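Local coordinates for protein LysR family transcriptional regulator (Vibrio vulnificus, PDB 5FHK) that probably acts as a DNA-binding transcriptional activator of virulence genes, the portion here being its LysR-type regulatory domain, built like a periplasmic binding protein, at residues I9-P14 against I38-E43; L80-E85 against V167-D172. All blocks are in the same frame, centred on the assembly; numbering follows the deposited sequence.

Contact 1. Residues I9-P14 against I38-E43; sequences IKISTP and IELTTE
T13 and L40 meet through torsions that converge on one spot: T13 holds OG1 between its own backbone N and carbonyl carbon (chi1 61°), while L40 swings CG opposite its backbone N and sends CD1 toward the neighbouring strand. L40 CD1 therefore ends over the fork of the threonine, 3.3 Å from T13 OG1 and a tight 3.4 Å from T13 CG2, the two side chains crossing at about a right angle. The same methyl group also packs on CG1 of I11. Further back, CD1 of I11 rests on CG2 of I38 at 3.7 Å, and CD1 of I38 reaches CB of I9, so this face is a continuous row of branched apolar groups, covered by L26, M22 and M30 of helix 18-32 and by V194 and F197 of helix 192-204. T13 OG1 is hydrogen-bonded to T18 at the start of helix 18-32. On the other face, K10 NZ stands 4.1 Å from E39 OE1, too far for a salt bridge, and K10 makes a cation-pi contact with W54. S12 OG lies against CB of E43, whose OE1 is hydrogen-bonded to the backbone N of N45. The backbones run parallel and in step from I9-I38 to P14-E43. Bonds alternate along them, from a nearly straight E39 N to I9 O (2.9 Å, 174°) to a short but more bent E43 N to T13 O (2.7 Å, 138°). The two strands and helix 18-32 form a beta-alpha-beta unit of the regulatory domain, and I38-L40 pair in parallel with a strand of the second subunit. The chemistry implies a largely apolar, helix-covered face, its T13 hydroxyl bonded to T18, and regular backbone bonding, with K10 and E39 on the opposite face.

Contact 2. Residues L80-E85 against V167-D172; sequences LVASPE and VRILPD
L80-A82 and V167-I169 run antiparallel for a short length, joined by a bond from I169 N to L80 O (3.0 Å) and by a pair of bonds between A82 and V167, A82 N to V167 O and V167 N to A82 O (2.8 Å). V81 and R168 form the non-hydrogen-bonded pair between them. I169 N comes to L80 O from above the carbonyl plane, 48° out of it. I169 carries CG1 between its backbone N and carbonyl carbon (chi1 66°), which lays CG1 alongside CB of L80 at 3.8 Å. Beyond it, the end of L80 crosses L170, with the two CD1 methyls of L80 and L170 3.6 Å apart. At the other end, CG of P84 touches CG2 of V167. A water joins the polar groups near L80: it accepts from L80 N (3.0 Å) and, in the plane of the guanidinium, from R168 NE, and it donates to I169 O. R168 itself bends at chi2; its NH2 is hydrogen-bonded to W173 O, and P171 O lies above one face of the guanidinium, toward its rim. The water and the W173 bond together limit the rotation of the group. The pairing adds the short strand 167-168 to the end of strand 68-82, just before S83 caps helix 84-87 through Y86 N. L80 packs on W113 and L115 of strand 113-117 and on L151 of strand 149-153, while I169 meets I149 of that same strand and L170 meets L99.

In the fold
Contacts 1 and 2 reach the same mixed sheet from opposite sides of the chain's centre, with centres about 33 Å and nearest atoms about 19 Å apart. Both are largely buried, but contact 1 joins two full strands within a beta-alpha-beta unit, whereas contact 2 fastens a short strand to the end of a long one. Their pairing differs accordingly: parallel and unbroken in 9-14 with 38-43, antiparallel and short in 80-85 with 167-172. Contact 2 mixes leucine and isoleucine packing with a water linking R168 to the backbone; contact 1 keeps its charged pair off its apolar row. Contact 1 borders the second subunit, which carries its sheet onward; no other chain of the assembly touches contact 2.

Contact 1. Residues I9-P14 against I38-E43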
loop_
_atom_site.group_PDB
_atom_site.type_symbol
_atom_site.label_atom_id
_atom_site.label_comp_id
_atom_site.label_asym_id
_atom_site.label_seq_id
_atom_site.Cartn_x
_atom_site.Cartn_y
_atom_site.Cartn_z
ATOM N N ILE A 9 9.836 19.646 0.448
ATOM C CA ILE A 9 9.593 19.317 -0.956
ATOM C C ILE A 9 8.342 18.455 -1.032
ATOM O O ILE A 9 8.198 17.479 -0.281
ATOM C CB ILE A 9 10.795 18.590 -1.579
ATOM C CG1 ILE A 9 12.068 19.429 -1.437
ATOM C CG2 ILE A 9 10.539 18.259 -3.040
ATOM C CD1 ILE A 9 13.331 18.648 -1.767
ATOM N N LYS A 10 7.437 18.818 -1.935
ATOM C CA LYS A 10 6.132 18.195 -2.072
ATOM C C LYS A 10 6.161 17.358 -3.351
ATOM O O LYS A 10 6.241 17.913 -4.451
ATOM C CB LYS A 10 5.051 19.284 -2.122
ATOM C CG LYS A 10 3.610 18.859 -1.738
ATOM C CD LYS A 10 2.650 20.054 -1.866
ATOM C CE LYS A 10 1.167 19.636 -1.847
ATOM N NZ LYS A 10 0.774 18.971 -0.565
ATOM N N ILE A 11 6.114 16.026 -3.232
ATOM C CA ILE A 11 6.219 15.195 -4.426
ATOM C C ILE A 11 5.031 14.251 -4.519
ATOM O O ILE A 11 4.435 13.851 -3.513
ATOM C CB ILE A 11 7.550 14.398 -4.510
ATOM C CG1 ILE A 11 7.777 13.496 -3.300
ATOM C CG2 ILE A 11 8.730 15.327 -4.659
ATOM C CD1 ILE A 11 9.284 13.026 -3.175
ATOM N N SER A 12 4.655 13.937 -5.753
ATOM C CA SER A 12 3.630 12.939 -6.047
ATOM C C SER A 12 4.267 11.765 -6.778
ATOM O O SER A 12 5.121 11.971 -7.649
ATOM C CB SER A 12 2.516 13.538 -6.902
ATOM O OG SER A 12 1.485 12.599 -7.124
ATOM N N THR A 13 3.846 10.544 -6.433
ATOM C CA THR A 13 4.384 9.294 -6.961
ATOM C C THR A 13 3.250 8.309 -7.237
ATOM O O THR A 13 2.194 8.390 -6.600
ATOM C CB THR A 13 5.370 8.643 -5.977
ATOM O OG1 THR A 13 4.672 8.345 -4.760
ATOM C CG2 THR A 13 6.551 9.578 -5.684
ATOM N N PRO A 14 3.444 7.366 -8.175
ATOM C CA PRO A 14 2.352 6.455 -8.569
ATOM C C PRO A 14 2.004 5.430 -7.496
ATOM O O PRO A 14 2.872 4.920 -6.783
ATOM C CB PRO A 14 2.906 5.756 -9.819
ATOM C CG PRO A 14 4.380 5.887 -9.712
ATOM C CD PRO A 14 4.610 7.229 -9.065
ATOM N N ILE A 38 10.571 16.048 3.325
ATOM C CA ILE A 38 9.774 15.554 2.203
ATOM C C ILE A 38 8.343 15.304 2.661
ATOM O O ILE A 38 8.121 14.717 3.724
ATOM C CB ILE A 38 10.353 14.249 1.622
ATOM C CG1 ILE A 38 11.795 14.452 1.180
ATOM C CG2 ILE A 38 9.458 13.736 0.477
ATOM C CD1 ILE A 38 11.904 15.034 -0.188
ATOM N N GLU A 39 7.378 15.743 1.857
ATOM C CA GLU A 39 5.983 15.323 1.970
ATOM C C GLU A 39 5.644 14.568 0.695
ATOM O O GLU A 39 5.817 15.110 -0.406
ATOM C CB GLU A 39 5.023 16.515 2.150
ATOM C CG GLU A 39 4.914 17.019 3.600
ATOM C CD GLU A 39 3.814 18.067 3.785
ATOM O OE1 GLU A 39 3.039 18.291 2.818
ATOM O OE2 GLU A 39 3.745 18.688 4.882
ATOM N N LEU A 40 5.166 13.329 0.841
ATOM C CA LEU A 40 4.947 12.416 -0.278
ATOM C C LEU A 40 3.487 11.970 -0.345
ATOM O O LEU A 40 2.911 11.539 0.661
ATOM C CB LEU A 40 5.856 11.197 -0.139
ATOM C CG LEU A 40 5.603 10.014 -1.080
ATOM C CD1 LEU A 40 5.651 10.494 -2.510
ATOM C CD2 LEU A 40 6.668 8.975 -0.864
ATOM N N THR A 41 2.900 12.020 -1.539
ATOM C CA THR A 41 1.534 11.541 -1.738
ATOM C C THR A 41 1.503 10.522 -2.879
ATOM O O THR A 41 1.763 10.868 -4.036
ATOM C CB THR A 41 0.589 12.714 -2.005
ATOM O OG1 THR A 41 0.787 13.729 -1.003
ATOM C CG2 THR A 41 -0.872 12.251 -1.967
ATOM N N THR A 42 1.187 9.266 -2.559
ATOM C CA THR A 42 0.954 8.272 -3.602
ATOM C C THR A 42 -0.330 8.628 -4.352
ATOM O O THR A 42 -1.336 8.980 -3.737
ATOM C CB THR A 42 0.840 6.866 -3.007
ATOM O OG1 THR A 42 -0.394 6.749 -2.299
ATOM C CG2 THR A 42 1.960 6.578 -2.031
ATOM N N GLU A 43 -0.298 8.534 -5.683
ATOM C CA GLU A 43 -1.329 9.112 -6.543
ATOM C C GLU A 43 -1.760 8.131 -7.631
ATOM O O GLU A 43 -0.913 7.506 -8.269
ATOM C CB GLU A 43 -0.801 10.403 -7.193
ATOM C CG GLU A 43 -1.777 11.078 -8.113
ATOM C CD GLU A 43 -3.141 11.184 -7.482
ATOM O OE1 GLU A 43 -4.116 10.699 -8.104
ATOM O OE2 GLU A 43 -3.222 11.750 -6.359
#

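Contact 2. Residues L80-E85 against V167-D172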
loop_
_atom_site.group_PDB
_atom_site.type_symbol
_atom_site.label_atom_id
_atom_site.label_comp_id
_atom_site.label_asym_id
_atom_site.label_seq_id
_atom_site.Cartn_x
_atom_site.Cartn_y
_atom_site.Cartn_z
ATOM N N LEU A 80 1.389 -11.915 -16.615
ATOM C CA LEU A 80 0.435 -12.804 -15.966
ATOM C C LEU A 80 1.195 -13.819 -15.131
ATOM O O LEU A 80 2.187 -14.379 -15.605
ATOM C CB LEU A 80 -0.420 -13.504 -17.017
ATOM C CG LEU A 80 -1.301 -12.592 -17.885
ATOM C CD1 LEU A 80 -1.876 -13.361 -19.098
ATOM C CD2 LEU A 80 -2.423 -11.979 -17.059
ATOM N N VAL A 81 0.750 -14.030 -13.882
ATOM C CA VAL A 81 1.351 -15.016 -12.986
ATOM C C VAL A 81 0.282 -15.718 -12.146
ATOM O O VAL A 81 -0.867 -15.282 -12.063
ATOM C CB VAL A 81 2.425 -14.413 -12.038
ATOM C CG1 VAL A 81 3.607 -13.904 -12.829
ATOM C CG2 VAL A 81 1.836 -13.271 -11.162
ATOM N N ALA A 82 0.689 -16.838 -11.533
ATOM C CA ALA A 82 -0.102 -17.609 -10.577
ATOM C C ALA A 82 0.865 -18.454 -9.743
ATOM O O ALA A 82 1.998 -18.716 -10.160
ATOM C CB ALA A 82 -1.140 -18.496 -11.284
ATOM N N SER A 83 0.418 -18.893 -8.569
ATOM C CA SER A 83 1.300 -19.726 -7.747
ATOM C C SER A 83 1.439 -21.132 -8.342
ATOM O O SER A 83 0.628 -21.550 -9.163
ATOM C CB SER A 83 0.782 -19.803 -6.312
ATOM O OG SER A 83 -0.237 -20.777 -6.193
ATOM N N PRO A 84 2.509 -21.857 -8.001
ATOM C CA PRO A 84 2.605 -23.265 -8.436
ATOM C C PRO A 84 1.441 -24.112 -7.962
ATOM O O PRO A 84 1.013 -25.026 -8.677
ATOM C CB PRO A 84 3.933 -23.729 -7.822
ATOM C CG PRO A 84 4.752 -22.462 -7.759
ATOM C CD PRO A 84 3.778 -21.360 -7.450
ATOM N N GLU A 85 0.895 -23.831 -6.780
ATOM C CA GLU A 85 -0.242 -24.612 -6.314
ATOM C C GLU A 85 -1.450 -24.424 -7.230
ATOM O O GLU A 85 -2.162 -25.384 -7.531
ATOM C CB GLU A 85 -0.578 -24.235 -4.868
ATOM C CG GLU A 85 -1.716 -25.047 -4.247
ATOM C CD GLU A 85 -2.223 -24.451 -2.926
ATOM O OE1 GLU A 85 -2.105 -23.208 -2.730
ATOM O OE2 GLU A 85 -2.731 -25.237 -2.083
ATOM N N VAL A 167 4.656 -18.226 -10.752
ATOM C CA VAL A 167 5.020 -18.710 -12.078
ATOM C C VAL A 167 4.406 -17.786 -13.126
ATOM O O VAL A 167 3.253 -17.361 -12.990
ATOM C CB VAL A 167 4.520 -20.157 -12.281
ATOM C CG1 VAL A 167 4.616 -20.569 -13.727
ATOM C CG2 VAL A 167 5.291 -21.134 -11.389
ATOM N N ARG A 168 5.143 -17.530 -14.202
ATOM C CA ARG A 168 4.585 -16.811 -15.345
ATOM C C ARG A 168 3.644 -17.721 -16.120
ATOM O O ARG A 168 3.989 -18.854 -16.445
ATOM C CB ARG A 168 5.711 -16.324 -16.258
ATOM C CG ARG A 168 5.253 -15.709 -17.576
ATOM C CD ARG A 168 5.507 -14.238 -17.565
ATOM N NE ARG A 168 4.989 -13.529 -18.736
ATOM C CZ ARG A 168 5.748 -12.884 -19.622
ATOM N NH1 ARG A 168 7.065 -12.869 -19.494
ATOM N NH2 ARG A 168 5.189 -12.255 -20.647
ATOM N N ILE A 169 2.449 -17.242 -16.417
ATOM C CA ILE A 169 1.569 -18.032 -17.254
ATOM C C ILE A 169 1.308 -17.243 -18.528
ATOM O O ILE A 169 1.316 -16.011 -18.522
ATOM C CB ILE A 169 0.267 -18.415 -16.517
ATOM C CG1 ILE A 169 -0.564 -17.190 -16.224
ATOM C CG2 ILE A 169 0.587 -19.100 -15.205
ATOM C CD1 ILE A 169 -1.984 -17.371 -16.623
ATOM N N LEU A 170 1.158 -17.967 -19.644
ATOM C CA LEU A 170 0.969 -17.395 -20.979
ATOM C C LEU A 170 2.182 -16.540 -21.323
ATOM O O LEU A 170 2.057 -15.336 -21.577
ATOM C CB LEU A 170 -0.325 -16.575 -21.053
ATOM C CG LEU A 170 -1.658 -17.313 -21.153
ATOM C CD1 LEU A 170 -2.822 -16.365 -20.841
ATOM C CD2 LEU A 170 -1.825 -17.924 -22.555
ATOM N N PRO A 171 3.384 -17.121 -21.324
ATOM C CA PRO A 171 4.590 -16.281 -21.392
ATOM C C PRO A 171 4.765 -15.581 -22.731
ATOM O O PRO A 171 5.555 -14.627 -22.816
ATOM C CB PRO A 171 5.733 -17.270 -21.116
ATOM C CG PRO A 171 5.121 -18.638 -21.061
ATOM C CD PRO A 171 3.695 -18.547 -21.513
ATOM N N ASP A 172 4.050 -16.009 -23.766
ATOM C CA ASP A 172 4.037 -15.292 -25.036
ATOM C C ASP A 172 3.142 -14.054 -25.005
ATOM O O ASP A 172 3.098 -13.320 -25.994
ATOM C CB ASP A 172 3.594 -16.235 -26.164
ATOM C CG ASP A 172 3.942 -15.707 -27.558
ATOM O OD1 ASP A 172 5.109 -15.857 -28.003
ATOM O OD2 ASP A 172 3.030 -15.151 -28.217
HETATM O O HOH W 1 1.964 -13.200 -19.314
#